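Local coordinates for protein glycosyl hydrolase family 88 (Pedobacter heparinus, PDB 3WIW) that removes unsaturated glucuronyl residues from heparin-derived saccharides, using an alpha6/alpha6-barrel of glycoside hydrolase family 88, at residues D29-K34 with E383-Y388; V311-L316 with K331-I336; P79-Y84 with A377-L382. All coordinates share one frame; numbering follows the deposited sequence. Where two conformers were deposited one is given.

Contact 1. Residues D29-K34 with E383-Y388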
ATOM      1  N   ASP A  29       0.929  19.813  17.508  1.00 27.24           N
ATOM      2  CA  ASP A  29       0.286  19.105  16.408  1.00 26.07           C
ATOM      3  C   ASP A  29       0.072  19.960  15.153  1.00 23.82           C
ATOM      4  O   ASP A  29      -0.627  19.547  14.226  1.00 22.33           O
ATOM      5  CB  ASP A  29      -1.057  18.538  16.874  1.00 27.18           C
ATOM      6  CG  ASP A  29      -0.928  17.657  18.113  1.00 29.30           C
ATOM      7  OD1 ASP A  29       0.065  16.904  18.214  1.00 29.32           O
ATOM      8  OD2 ASP A  29      -1.827  17.722  18.979  1.00 30.84           O
ATOM      9  N   ASP A  30       0.666  21.146  15.123  1.00 23.47           N
ATOM     10  CA  ASP A  30       0.466  22.069  14.008  1.00 22.62           C
ATOM     11  C   ASP A  30       0.868  21.479  12.655  1.00 20.79           C
ATOM     12  O   ASP A  30       0.193  21.713  11.648  1.00 20.23           O
ATOM     13  CB  ASP A  30       1.223  23.377  14.249  1.00 25.59           C
ATOM     14  CG  ASP A  30       0.475  24.319  15.179  1.00 29.85           C
ATOM     15  OD1 ASP A  30      -0.618  23.945  15.656  1.00 31.72           O
ATOM     16  OD2 ASP A  30       0.974  25.433  15.430  1.00 31.27           O
ATOM     17  N   TRP A  31       1.964  20.720  12.637  1.00 19.17           N
ATOM     18  CA  TRP A  31       2.430  20.074  11.412  1.00 18.40           C
ATOM     19  C   TRP A  31       1.320  19.208  10.810  1.00 17.62           C
ATOM     20  O   TRP A  31       1.134  19.189   9.597  1.00 18.17           O
ATOM     21  CB  TRP A  31       3.689  19.241  11.679  1.00 18.08           C
ATOM     22  CG  TRP A  31       3.434  18.087  12.599  1.00 17.07           C
ATOM     23  CD1 TRP A  31       3.451  18.106  13.973  1.00 17.84           C
ATOM     24  CD2 TRP A  31       3.075  16.755  12.221  1.00 16.48           C
ATOM     25  NE1 TRP A  31       3.138  16.860  14.463  1.00 17.66           N
ATOM     26  CE2 TRP A  31       2.895  16.015  13.409  1.00 17.19           C
ATOM     27  CE3 TRP A  31       2.871  16.118  10.991  1.00 16.99           C
ATOM     28  CZ2 TRP A  31       2.543  14.662  13.401  1.00 16.99           C
ATOM     29  CZ3 TRP A  31       2.517  14.780  10.986  1.00 17.78           C
ATOM     30  CH2 TRP A  31       2.359  14.065  12.181  1.00 17.79           C
ATOM     31  N   LEU A  32       0.570  18.512  11.661  1.00 16.98           N
ATOM     32  CA  LEU A  32      -0.462  17.597  11.208  1.00 15.82           C
ATOM     33  C   LEU A  32      -1.657  18.376  10.657  1.00 15.40           C
ATOM     34  O   LEU A  32      -2.207  18.029   9.609  1.00 15.26           O
ATOM     35  CB  LEU A  32      -0.877  16.698  12.364  1.00 14.92           C
ATOM     36  CG  LEU A  32      -2.058  15.767  12.104  1.00 15.98           C
ATOM     37  CD1 LEU A  32      -1.657  14.661  11.134  1.00 17.10           C
ATOM     38  CD2 LEU A  32      -2.539  15.193  13.420  1.00 16.57           C
ATOM     39  N   LYS A  33      -2.046  19.438  11.358  1.00 16.90           N
ATOM     40  CA  LYS A  33      -3.148  20.274  10.903  1.00 17.50           C
ATOM     41  C   LYS A  33      -2.832  20.986   9.590  1.00 17.39           C
ATOM     42  O   LYS A  33      -3.673  21.046   8.688  1.00 16.53           O
ATOM     43  CB  LYS A  33      -3.583  21.240  12.009  1.00 19.59           C
ATOM     44  CG  LYS A  33      -4.155  20.489  13.217  1.00 22.87           C
ATOM     45  CD  LYS A  33      -4.313  21.353  14.453  1.00 25.95           C
ATOM     46  CE  LYS A  33      -4.630  20.473  15.649  1.00 28.39           C
ATOM     47  NZ  LYS A  33      -4.677  21.246  16.924  1.00 30.16           N
ATOM     48  N   LYS A  34      -1.629  21.521   9.437  0.58 17.91           N
ATOM     49  CA  LYS A  34      -1.355  22.216   8.179  0.58 19.67           C
ATOM     50  C   LYS A  34      -1.190  21.234   7.022  0.58 18.83           C
ATOM     51  O   LYS A  34      -1.578  21.524   5.889  0.58 18.45           O
ATOM     52  CB  LYS A  34      -0.187  23.213   8.288  0.58 22.80           C
ATOM     53  CG  LYS A  34       1.105  22.678   8.882  0.58 25.46           C
ATOM     54  CD  LYS A  34       2.111  23.805   9.174  0.58 27.24           C
ATOM     55  CE  LYS A  34       1.634  24.768  10.255  0.58 27.77           C
ATOM     56  NZ  LYS A  34       2.672  25.808  10.565  0.58 27.90           N
ATOM     57  N   GLU A 383      -3.622   7.595   4.935  1.00 10.07           N
ATOM     58  CA  GLU A 383      -4.042   6.523   5.839  1.00 10.73           C
ATOM     59  C   GLU A 383      -3.295   6.645   7.161  1.00 10.21           C
ATOM     60  O   GLU A 383      -3.889   6.552   8.245  1.00 10.76           O
ATOM     61  CB  GLU A 383      -3.769   5.179   5.203  1.00 10.19           C
ATOM     62  CG  GLU A 383      -4.371   4.026   5.980  1.00 10.55           C
ATOM     63  CD  GLU A 383      -4.041   2.736   5.300  1.00 10.76           C
ATOM     64  OE1 GLU A 383      -4.865   2.279   4.490  1.00 11.99           O
ATOM     65  OE2 GLU A 383      -2.937   2.186   5.528  1.00 10.59           O
ATOM     66  N   ALA A 384      -1.989   6.916   7.076  1.00  9.94           N
ATOM     67  CA  ALA A 384      -1.177   7.088   8.276  1.00 10.46           C
ATOM     68  C   ALA A 384      -1.614   8.311   9.104  1.00  9.90           C
ATOM     69  O   ALA A 384      -1.693   8.246  10.341  1.00 10.82           O
ATOM     70  CB  ALA A 384       0.310   7.171   7.898  1.00 10.51           C
ATOM     71  N   LEU A 385      -1.916   9.422   8.430  1.00 10.35           N
ATOM     72  CA  LEU A 385      -2.419  10.599   9.134  1.00 11.35           C
ATOM     73  C   LEU A 385      -3.725  10.282   9.871  1.00 12.01           C
ATOM     74  O   LEU A 385      -3.923  10.706  11.007  1.00 12.25           O
ATOM     75  CB  LEU A 385      -2.665  11.773   8.188  1.00 12.28           C
ATOM     76  CG  LEU A 385      -1.452  12.367   7.474  1.00 12.29           C
ATOM     77  CD1 LEU A 385      -1.804  13.696   6.842  1.00 12.86           C
ATOM     78  CD2 LEU A 385      -0.270  12.554   8.407  1.00 13.52           C
ATOM     79  N   LYS A 386      -4.624   9.550   9.231  0.73 12.31           N
ATOM     80  CA  LYS A 386      -5.879   9.182   9.869  0.73 13.04           C
ATOM     81  C   LYS A 386      -5.617   8.277  11.090  0.73 12.06           C
ATOM     82  O   LYS A 386      -6.202   8.488  12.152  0.73 12.16           O
ATOM     83  CB  LYS A 386      -6.796   8.489   8.860  0.73 14.56           C
ATOM     84  CG  LYS A 386      -8.205   8.294   9.360  0.73 16.26           C
ATOM     85  CD  LYS A 386      -9.140   7.710   8.291  0.73 17.34           C
ATOM     86  CE  LYS A 386      -8.683   6.326   7.850  0.73 18.54           C
ATOM     87  NZ  LYS A 386      -9.850   5.491   7.407  0.73 18.38           N
ATOM     88  N   ARG A 387      -4.728   7.291  10.954  1.00 11.99           N
ATOM     89  CA  ARG A 387      -4.396   6.418  12.083  1.00 12.10           C
ATOM     90  C   ARG A 387      -3.750   7.184  13.241  1.00 12.51           C
ATOM     91  O   ARG A 387      -4.063   6.965  14.422  1.00 13.11           O
ATOM     92  CB  ARG A 387      -3.509   5.254  11.626  1.00 11.46           C
ATOM     93  CG  ARG A 387      -4.228   4.281  10.743  1.00 11.55           C
ATOM     94  CD  ARG A 387      -3.292   3.221  10.163  1.00 11.17           C
ATOM     95  NE  ARG A 387      -4.039   2.264   9.345  1.00 11.24           N
ATOM     96  CZ  ARG A 387      -3.566   1.091   8.931  1.00 10.93           C
ATOM     97  NH1 ARG A 387      -4.360   0.272   8.235  1.00 12.98           N
ATOM     98  NH2 ARG A 387      -2.315   0.725   9.211  1.00 11.79           N
ATOM     99  N   TYR A 388      -2.845   8.090  12.895  1.00 12.49           N
ATOM    100  CA  TYR A 388      -2.153   8.897  13.877  1.00 13.01           C
ATOM    101  C   TYR A 388      -3.159   9.787  14.617  1.00 13.31           C
ATOM    102  O   TYR A 388      -3.155   9.867  15.845  1.00 13.95           O
ATOM    103  CB  TYR A 388      -1.087   9.749  13.179  1.00 12.79           C
ATOM    104  CG  TYR A 388      -0.316  10.650  14.113  1.00 13.56           C
ATOM    105  CD1 TYR A 388       0.829  10.197  14.745  1.00 14.60           C
ATOM    106  CD2 TYR A 388      -0.732  11.943  14.362  1.00 15.15           C
ATOM    107  CE1 TYR A 388       1.552  11.000  15.592  1.00 14.89           C
ATOM    108  CE2 TYR A 388       0.003  12.784  15.200  1.00 15.53           C
ATOM    109  CZ  TYR A 388       1.131  12.296  15.819  1.00 14.88           C
ATOM    110  OH  TYR A 388       1.840  13.093  16.670  1.00 16.07           O
TER
HETATM  111  O   HOH W   1       2.213  15.775  17.032  1.00 23.35           O
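The indole of Trp31 and the phenol ring of Tyr388 meet as an offset edge-to-face pair, the indole edge directed at a face of the tyrosine with the planes at 62° and the ring centroids 5.3 Å apart. Trp31 CH2 lies over that face, toward the rim, and Trp31 CZ2 comes nearest, 3.6 Å from Tyr388 CE2. One face of the indole is covered from within its own helix, by Leu32 CB over the ring centre. At its edge, in plane, lie Tyr388 OH and a water. That water accepts from Trp31 NE1 at 2.9 Å and donates both to Tyr388 OH and to Asp29 OD1, each at 2.7 Å, tying three polar ends together. Tyr388 OH also bonds to Glu334 OE1, and the two bonds should hold the phenol's direction. Leu32 CG stands anti to the backbone N (chi1 174°), which sends its branches across the gap: CD2 comes to the edge of the Tyr388 ring, 3.8 Å from Tyr388 CD2, while CD1 packs 3.7 Å from Leu385 CD2. These large side chains bridge segment axes 11.7 Å apart at closest. The contact lays the first turn of helix 30-49 against helix 375-392, with Leu337 of helix 327-340 touching the side chains of both Trp31 and Tyr388, and Leu317 of helix 306-322 packing on Tyr388.

Contact 2. Residues V311-L316 with K331-I336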
ATOM      1  N   VAL A 311       4.048   3.679   3.782  1.00  7.27           N
ATOM      2  CA  VAL A 311       3.535   2.346   4.085  1.00  7.88           C
ATOM      3  C   VAL A 311       4.041   1.899   5.451  1.00  8.38           C
ATOM      4  O   VAL A 311       3.272   1.387   6.269  1.00  9.63           O
ATOM      5  CB  VAL A 311       3.893   1.353   2.963  1.00  8.61           C
ATOM      6  CG1 VAL A 311       3.518  -0.086   3.353  1.00  8.74           C
ATOM      7  CG2 VAL A 311       3.215   1.751   1.643  1.00  8.82           C
ATOM      8  N   ILE A 312       5.332   2.121   5.712  1.00  7.85           N
ATOM      9  CA  ILE A 312       5.899   1.771   7.006  1.00  8.03           C
ATOM     10  C   ILE A 312       5.235   2.549   8.137  1.00  9.10           C
ATOM     11  O   ILE A 312       4.898   1.957   9.169  1.00  9.48           O
ATOM     12  CB  ILE A 312       7.438   1.972   7.023  1.00  9.20           C
ATOM     13  CG1 ILE A 312       8.096   0.893   6.160  1.00  9.68           C
ATOM     14  CG2 ILE A 312       7.974   1.928   8.443  1.00 10.64           C
ATOM     15  CD1 ILE A 312       9.521   1.247   5.729  1.00 10.89           C
ATOM     16  N   ALA A 313       5.053   3.865   7.965  1.00  9.09           N
ATOM     17  CA  ALA A 313       4.416   4.664   9.001  1.00  8.98           C
ATOM     18  C   ALA A 313       2.996   4.151   9.291  1.00  9.12           C
ATOM     19  O   ALA A 313       2.626   3.969  10.464  1.00  9.82           O
ATOM     20  CB  ALA A 313       4.396   6.131   8.615  1.00 10.43           C
ATOM     21  N   SER A 314       2.200   3.909   8.245  1.00  9.41           N
ATOM     22  CA  SER A 314       0.840   3.436   8.458  1.00  9.00           C
ATOM     23  C   SER A 314       0.847   2.106   9.209  1.00  9.38           C
ATOM     24  O   SER A 314       0.124   1.939  10.194  1.00  9.83           O
ATOM     25  CB  SER A 314       0.096   3.311   7.144  1.00 10.46           C
ATOM     26  OG  SER A 314      -1.258   3.091   7.467  1.00 10.93           O
ATOM     27  N   ALA A 315       1.711   1.186   8.788  1.00  9.14           N
ATOM     28  CA  ALA A 315       1.781  -0.120   9.433  1.00  9.88           C
ATOM     29  C   ALA A 315       2.221  -0.004  10.894  1.00  9.51           C
ATOM     30  O   ALA A 315       1.636  -0.657  11.765  1.00 10.48           O
ATOM     31  CB  ALA A 315       2.715  -1.048   8.672  1.00  9.89           C
ATOM     32  N   LEU A 316       3.259   0.791  11.153  1.00  9.77           N
ATOM     33  CA  LEU A 316       3.764   0.927  12.520  1.00  9.15           C
ATOM     34  C   LEU A 316       2.734   1.529  13.462  1.00  9.92           C
ATOM     35  O   LEU A 316       2.681   1.173  14.645  1.00 11.41           O
ATOM     36  CB  LEU A 316       5.074   1.717  12.558  1.00 10.15           C
ATOM     37  CG  LEU A 316       6.303   1.019  11.971  1.00 10.15           C
ATOM     38  CD1 LEU A 316       7.479   1.963  12.095  1.00 12.61           C
ATOM     39  CD2 LEU A 316       6.594  -0.294  12.690  1.00 12.58           C
ATOM     40  N   LYS A 331       6.405   6.101  17.977  1.00 13.67           N
ATOM     41  CA  LYS A 331       7.381   7.194  17.876  1.00 14.78           C
ATOM     42  C   LYS A 331       8.080   7.174  16.521  1.00 13.67           C
ATOM     43  O   LYS A 331       8.282   8.218  15.901  1.00 12.96           O
ATOM     44  CB  LYS A 331       8.410   7.105  19.016  1.00 17.83           C
ATOM     45  CG  LYS A 331       9.524   8.132  18.967  1.00 21.88           C
ATOM     46  CD  LYS A 331       8.996   9.549  19.077  1.00 26.66           C
ATOM     47  CE  LYS A 331      10.128  10.540  19.396  1.00 30.27           C
ATOM     48  NZ  LYS A 331      11.306  10.454  18.474  1.00 32.77           N
ATOM     49  N   PHE A 332       8.419   5.984  16.041  1.00 12.46           N
ATOM     50  CA  PHE A 332       9.117   5.865  14.764  1.00 12.13           C
ATOM     51  C   PHE A 332       8.195   6.341  13.643  1.00 12.10           C
ATOM     52  O   PHE A 332       8.614   7.100  12.766  1.00 12.00           O
ATOM     53  CB  PHE A 332       9.594   4.428  14.577  1.00 11.84           C
ATOM     54  CG  PHE A 332      10.647   4.255  13.519  1.00 11.50           C
ATOM     55  CD1 PHE A 332      10.296   4.173  12.171  1.00 12.12           C
ATOM     56  CD2 PHE A 332      11.988   4.135  13.870  1.00 13.61           C
ATOM     57  CE1 PHE A 332      11.283   4.006  11.176  1.00 13.42           C
ATOM     58  CE2 PHE A 332      12.962   3.943  12.895  1.00 13.01           C
ATOM     59  CZ  PHE A 332      12.618   3.890  11.541  1.00 13.53           C
ATOM     60  N   ALA A 333       6.928   5.923  13.683  1.00 11.69           N
ATOM     61  CA  ALA A 333       5.949   6.369  12.688  1.00 11.45           C
ATOM     62  C   ALA A 333       5.750   7.881  12.747  1.00 10.91           C
ATOM     63  O   ALA A 333       5.680   8.541  11.717  1.00 11.50           O
ATOM     64  CB  ALA A 333       4.612   5.666  12.883  1.00 11.50           C
ATOM     65  N   GLU A 334       5.628   8.427  13.953  1.00 11.29           N
ATOM     66  CA  GLU A 334       5.481   9.863  14.124  1.00 12.40           C
ATOM     67  C   GLU A 334       6.649  10.621  13.491  1.00 13.07           C
ATOM     68  O   GLU A 334       6.454  11.647  12.817  1.00 13.41           O
ATOM     69  CB  GLU A 334       5.363  10.185  15.610  1.00 13.61           C
ATOM     70  CG  GLU A 334       5.185  11.652  15.922  1.00 15.83           C
ATOM     71  CD  GLU A 334       5.030  11.881  17.412  1.00 18.30           C
ATOM     72  OE1 GLU A 334       3.907  12.184  17.857  1.00 19.42           O
ATOM     73  OE2 GLU A 334       6.036  11.752  18.143  1.00 20.90           O
ATOM     74  N   ASP A 335       7.870  10.122  13.701  1.00 12.35           N
ATOM     75  CA  ASP A 335       9.060  10.767  13.139  1.00 13.33           C
ATOM     76  C   ASP A 335       9.006  10.708  11.610  1.00 11.87           C
ATOM     77  O   ASP A 335       9.319  11.696  10.945  1.00 13.45           O
ATOM     78  CB  ASP A 335      10.331  10.074  13.619  1.00 16.51           C
ATOM     79  CG  ASP A 335      10.638  10.338  15.083  1.00 21.46           C
ATOM     80  OD1 ASP A 335      10.131  11.339  15.651  1.00 23.17           O
ATOM     81  OD2 ASP A 335      11.410   9.538  15.669  1.00 23.51           O
ATOM     82  N   ILE A 336       8.602   9.568  11.034  1.00 10.44           N
ATOM     83  CA  ILE A 336       8.471   9.492   9.588  1.00 10.43           C
ATOM     84  C   ILE A 336       7.457  10.522   9.119  1.00 10.52           C
ATOM     85  O   ILE A 336       7.698  11.239   8.138  1.00 11.68           O
ATOM     86  CB  ILE A 336       7.960   8.108   9.131  1.00 10.45           C
ATOM     87  CG1 ILE A 336       9.021   7.023   9.363  1.00 11.16           C
ATOM     88  CG2 ILE A 336       7.556   8.163   7.668  1.00 10.70           C
ATOM     89  CD1 ILE A 336       8.446   5.595   9.237  1.00 11.81           C
TER
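Helices 306-322 and 327-340 follow one another in sequence and form a helical hairpin of the alpha6/alpha6-barrel; their segments 311-316 and 331-336 run roughly antiparallel, at 146°. Ala313 and Ala333 meet where the two backbones come nearest, their CA atoms 4.3 Å apart, and Ala333 CB rests 3.6 Å from the carbonyl oxygen Ala313 O. With such small residues in the middle, the axes of the two segments come within 8.4 Å. Larger side chains close the seam on either side of the alanine pair. Toward one end, Leu316 CD1 reaches Phe332 CD1 at 3.6 Å, the leucine branch meeting the ring obliquely, and Leu316 CB touches the methyl of Ala333. Toward the other, Ile336 divides its branches: CG2, anti to the backbone N, packs 3.9 Å from Ala313 CB, whereas CG1 carries CD1 to within 3.8 Å of Ile312 CG2, the two isoleucines crossing at about a right angle. The interface is wholly apolar in its side chains. Helix 265-279 covers one flank, with Ile278 against Ile312, Ala275 against Leu316 and Met279 against Phe332, while Ala249 of helix 245-262 also packs on Ile312.

Contact 3. Residues P79-Y84 with A377-L382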
ATOM      1  N   PRO A  79      -8.996   7.418  -6.060  1.00 10.31           N
ATOM      2  CA  PRO A  79     -10.298   7.483  -5.376  1.00 11.95           C
ATOM      3  C   PRO A  79     -10.188   7.109  -3.889  1.00 10.50           C
ATOM      4  O   PRO A  79     -10.856   7.717  -3.058  1.00 11.00           O
ATOM      5  CB  PRO A  79     -11.186   6.510  -6.156  1.00 13.09           C
ATOM      6  CG  PRO A  79     -10.283   5.768  -7.091  1.00 13.23           C
ATOM      7  CD  PRO A  79      -9.033   6.596  -7.279  1.00 10.45           C
ATOM      8  N   GLY A  80      -9.328   6.159  -3.540  1.00 10.35           N
ATOM      9  CA  GLY A  80      -9.109   5.837  -2.143  1.00 11.35           C
ATOM     10  C   GLY A  80      -8.609   7.022  -1.343  1.00 10.37           C
ATOM     11  O   GLY A  80      -9.045   7.259  -0.210  1.00 11.03           O
ATOM     12  N   THR A  81      -7.690   7.778  -1.928  1.00 10.59           N
ATOM     13  CA  THR A  81      -7.126   8.964  -1.277  1.00  9.78           C
ATOM     14  C   THR A  81      -8.206  10.021  -1.061  1.00 10.20           C
ATOM     15  O   THR A  81      -8.240  10.693  -0.012  1.00 10.68           O
ATOM     16  CB  THR A  81      -5.935   9.509  -2.079  1.00 10.07           C
ATOM     17  OG1 THR A  81      -5.031   8.422  -2.306  1.00 10.03           O
ATOM     18  CG2 THR A  81      -5.210  10.608  -1.310  1.00 10.83           C
ATOM     19  N   LEU A  82      -9.116  10.146  -2.028  1.00 10.26           N
ATOM     20  CA  LEU A  82     -10.260  11.035  -1.869  1.00 10.84           C
ATOM     21  C   LEU A  82     -11.144  10.605  -0.690  1.00 10.63           C
ATOM     22  O   LEU A  82     -11.572  11.448   0.107  1.00 12.13           O
ATOM     23  CB  LEU A  82     -11.080  11.101  -3.169  1.00 12.02           C
ATOM     24  CG  LEU A  82     -10.453  11.856  -4.354  1.00 12.70           C
ATOM     25  CD1 LEU A  82     -11.277  11.619  -5.611  1.00 13.71           C
ATOM     26  CD2 LEU A  82     -10.328  13.357  -4.041  1.00 13.87           C
ATOM     27  N   TRP A  83     -11.403   9.299  -0.549  1.00 11.03           N
ATOM     28  CA  TRP A  83     -12.159   8.825   0.615  1.00 11.68           C
ATOM     29  C   TRP A  83     -11.449   9.194   1.909  1.00 11.60           C
ATOM     30  O   TRP A  83     -12.067   9.690   2.858  1.00 11.65           O
ATOM     31  CB  TRP A  83     -12.413   7.308   0.567  1.00 11.44           C
ATOM     32  CG  TRP A  83     -13.418   6.925  -0.481  1.00 10.67           C
ATOM     33  CD1 TRP A  83     -13.177   6.215  -1.624  1.00 11.59           C
ATOM     34  CD2 TRP A  83     -14.807   7.297  -0.517  1.00 11.57           C
ATOM     35  NE1 TRP A  83     -14.343   6.082  -2.345  1.00 12.05           N
ATOM     36  CE2 TRP A  83     -15.353   6.753  -1.698  1.00 12.53           C
ATOM     37  CE3 TRP A  83     -15.636   8.035   0.336  1.00 12.93           C
ATOM     38  CZ2 TRP A  83     -16.699   6.921  -2.051  1.00 13.23           C
ATOM     39  CZ3 TRP A  83     -16.960   8.214  -0.016  1.00 13.38           C
ATOM     40  CH2 TRP A  83     -17.488   7.637  -1.193  1.00 14.09           C
ATOM     41  N   TYR A  84     -10.142   8.962   1.963  1.00 11.59           N
ATOM     42  CA  TYR A  84      -9.389   9.341   3.153  1.00 11.09           C
ATOM     43  C   TYR A  84      -9.400  10.860   3.428  1.00 11.39           C
ATOM     44  O   TYR A  84      -9.537  11.288   4.574  1.00 12.01           O
ATOM     45  CB  TYR A  84      -7.960   8.827   3.063  1.00 11.40           C
ATOM     46  CG  TYR A  84      -7.773   7.333   3.278  1.00 11.40           C
ATOM     47  CD1 TYR A  84      -8.756   6.535   3.898  1.00 14.07           C
ATOM     48  CD2 TYR A  84      -6.605   6.714   2.847  1.00 11.63           C
ATOM     49  CE1 TYR A  84      -8.545   5.173   4.097  1.00 13.76           C
ATOM     50  CE2 TYR A  84      -6.397   5.361   3.030  1.00 11.36           C
ATOM     51  CZ  TYR A  84      -7.349   4.595   3.671  1.00 12.65           C
ATOM     52  OH  TYR A  84      -7.120   3.247   3.869  1.00 14.23           O
ATOM     53  N   ALA A 377       1.797   6.564  -2.717  1.00  7.80           N
ATOM     54  CA  ALA A 377       2.451   7.261  -1.596  1.00  8.28           C
ATOM     55  C   ALA A 377       1.433   8.158  -0.907  1.00  9.12           C
ATOM     56  O   ALA A 377       1.340   8.181   0.323  1.00  8.68           O
ATOM     57  CB  ALA A 377       3.626   8.061  -2.061  1.00 10.06           C
ATOM     58  N   ASP A 378       0.624   8.865  -1.692  1.00  8.81           N
ATOM     59  CA  ASP A 378      -0.366   9.765  -1.108  1.00  8.58           C
ATOM     60  C   ASP A 378      -1.436   8.984  -0.330  1.00  8.27           C
ATOM     61  O   ASP A 378      -1.845   9.425   0.760  1.00  9.26           O
ATOM     62  CB  ASP A 378      -1.059  10.613  -2.177  1.00  9.97           C
ATOM     63  CG  ASP A 378      -0.136  11.600  -2.871  1.00  9.90           C
ATOM     64  OD1 ASP A 378       1.041  11.748  -2.484  1.00  9.97           O
ATOM     65  OD2 ASP A 378      -0.614  12.287  -3.799  1.00 10.76           O
ATOM     66  N   TYR A 379      -1.880   7.842  -0.868  1.00  8.01           N
ATOM     67  CA  TYR A 379      -2.903   7.043  -0.242  1.00  8.71           C
ATOM     68  C   TYR A 379      -2.436   6.571   1.131  1.00  7.57           C
ATOM     69  O   TYR A 379      -3.130   6.779   2.146  1.00  8.92           O
ATOM     70  CB  TYR A 379      -3.190   5.864  -1.157  1.00  8.61           C
ATOM     71  CG  TYR A 379      -4.171   4.880  -0.573  1.00  7.88           C
ATOM     72  CD1 TYR A 379      -5.564   5.055  -0.711  1.00  9.77           C
ATOM     73  CD2 TYR A 379      -3.719   3.733   0.115  1.00  9.23           C
ATOM     74  CE1 TYR A 379      -6.460   4.120  -0.194  1.00 10.10           C
ATOM     75  CE2 TYR A 379      -4.618   2.799   0.643  1.00  9.58           C
ATOM     76  CZ  TYR A 379      -5.983   3.001   0.477  1.00  9.82           C
ATOM     77  OH  TYR A 379      -6.895   2.104   0.955  1.00 11.15           O
ATOM     78  N   TYR A 380      -1.248   5.962   1.194  1.00  7.85           N
ATOM     79  CA  TYR A 380      -0.766   5.440   2.476  1.00  9.21           C
ATOM     80  C   TYR A 380      -0.359   6.549   3.441  1.00  8.28           C
ATOM     81  O   TYR A 380      -0.482   6.385   4.651  1.00  8.98           O
ATOM     82  CB  TYR A 380       0.319   4.349   2.310  1.00  8.85           C
ATOM     83  CG  TYR A 380      -0.285   3.105   1.694  1.00  8.16           C
ATOM     84  CD1 TYR A 380      -1.165   2.283   2.419  1.00  9.04           C
ATOM     85  CD2 TYR A 380      -0.051   2.801   0.354  1.00  7.94           C
ATOM     86  CE1 TYR A 380      -1.769   1.159   1.841  1.00  9.08           C
ATOM     87  CE2 TYR A 380      -0.647   1.686  -0.241  1.00  9.16           C
ATOM     88  CZ  TYR A 380      -1.514   0.873   0.510  1.00  8.52           C
ATOM     89  OH  TYR A 380      -2.113  -0.182  -0.104  1.00  9.35           O
ATOM     90  N   TYR A 381       0.065   7.697   2.914  1.00  9.02           N
ATOM     91  CA  TYR A 381       0.325   8.840   3.768  1.00 10.00           C
ATOM     92  C   TYR A 381      -0.942   9.346   4.451  1.00  8.98           C
ATOM     93  O   TYR A 381      -0.963   9.536   5.669  1.00  9.69           O
ATOM     94  CB  TYR A 381       0.971   9.951   2.944  1.00  9.76           C
ATOM     95  CG  TYR A 381       1.150  11.263   3.664  1.00 10.53           C
ATOM     96  CD1 TYR A 381       2.040  11.383   4.731  1.00 10.81           C
ATOM     97  CD2 TYR A 381       0.455  12.387   3.257  1.00 10.16           C
ATOM     98  CE1 TYR A 381       2.240  12.624   5.384  1.00 10.90           C
ATOM     99  CE2 TYR A 381       0.637  13.622   3.885  1.00 11.04           C
ATOM    100  CZ  TYR A 381       1.527  13.729   4.947  1.00 11.76           C
ATOM    101  OH  TYR A 381       1.695  14.950   5.562  1.00 12.91           O
ATOM    102  N   LEU A 382      -2.028   9.526   3.694  1.00  9.08           N
ATOM    103  CA  LEU A 382      -3.262   9.956   4.352  1.00  9.34           C
ATOM    104  C   LEU A 382      -3.797   8.867   5.286  1.00  8.87           C
ATOM    105  O   LEU A 382      -4.354   9.183   6.351  1.00 10.38           O
ATOM    106  CB  LEU A 382      -4.338  10.414   3.359  1.00  9.80           C
ATOM    107  CG  LEU A 382      -3.993  11.671   2.556  1.00 10.85           C
ATOM    108  CD1 LEU A 382      -5.256  12.205   1.918  1.00 12.05           C
ATOM    109  CD2 LEU A 382      -3.337  12.755   3.421  1.00 12.95           C
TER
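A first torsion near 180° (chi1 175°) carries the Tyr379 ring over to the 79-84 segment. Tyr84 instead has CG anti to the carbonyl carbon, a setting that extends its phenol across toward 377-382 and brings the CE2 edge over the Tyr379 ring. The two rings lie at 32° with centroids 4.8 Å apart, an oblique meeting in which Tyr84 CE2 sits over one face of Tyr379, toward the rim and 3.5 Å from Tyr379 CE1. Tyr84 OH and Tyr379 OH finish 3.1 Å apart, and each has a partner outside the segments: Tyr84 OH bonds to Glu383 OE1, and Tyr379 OH to Asn127 ND2 of helix 117-132. Along its edge, Tyr379 lies against backbone, with Gly80 C and Thr81 N in the ring plane. Tyr379 CE1 is 3.7 Å from Gly80 CA, the ring resting directly on the helix at a residue that has no side chain.

Helices 77-89 and 375-392 come from opposite ends of the family 88 region and pack side by side in the alpha6/alpha6-barrel, their segments nearly parallel at 24°. Thr81 lies in the seam. Its OG1 is 3.3 Å from Tyr379 CA but bonds back to the carbonyl of Phe77, satisfying the hydroxyl within its own helix. Its methyl CG2, on the same front, meets Leu382 CD1 at 3.6 Å, the side chains crossing at about a right angle. Leu382 also touches Tyr84, CB to CB at 4.0 Å. Leu43 of helix 30-49 packs on both Thr81 and Leu382, and the ring of Phe77 meets that of Tyr379 edge-to-face.

Overall arrangement
Helix 375-392 carries one segment of both contact 1 and contact 3, on consecutive stretches with the contact centres 13 Å apart; contact 2 lies beside it, 12 Å from contact 1 and 16 Å from contact 3. Glu383 links all three, reaching Tyr84 of contact 3 through OE1 and lying with OE2 2.7 Å from Ser314 OG of contact 2, a probable hydrogen bond. Val311 CG2 packs 3.7 Å from Tyr380 CD2, joining contacts 2 and 3 directly. Contact 3 comes nearest the predicted substrate-binding residues, the side chain of Tyr379 being about 7 Å from that of Trp250; Ile312 in contact 2 is about 8 Å from Arg246, again between side chains. Contact 1 is remote from these sites.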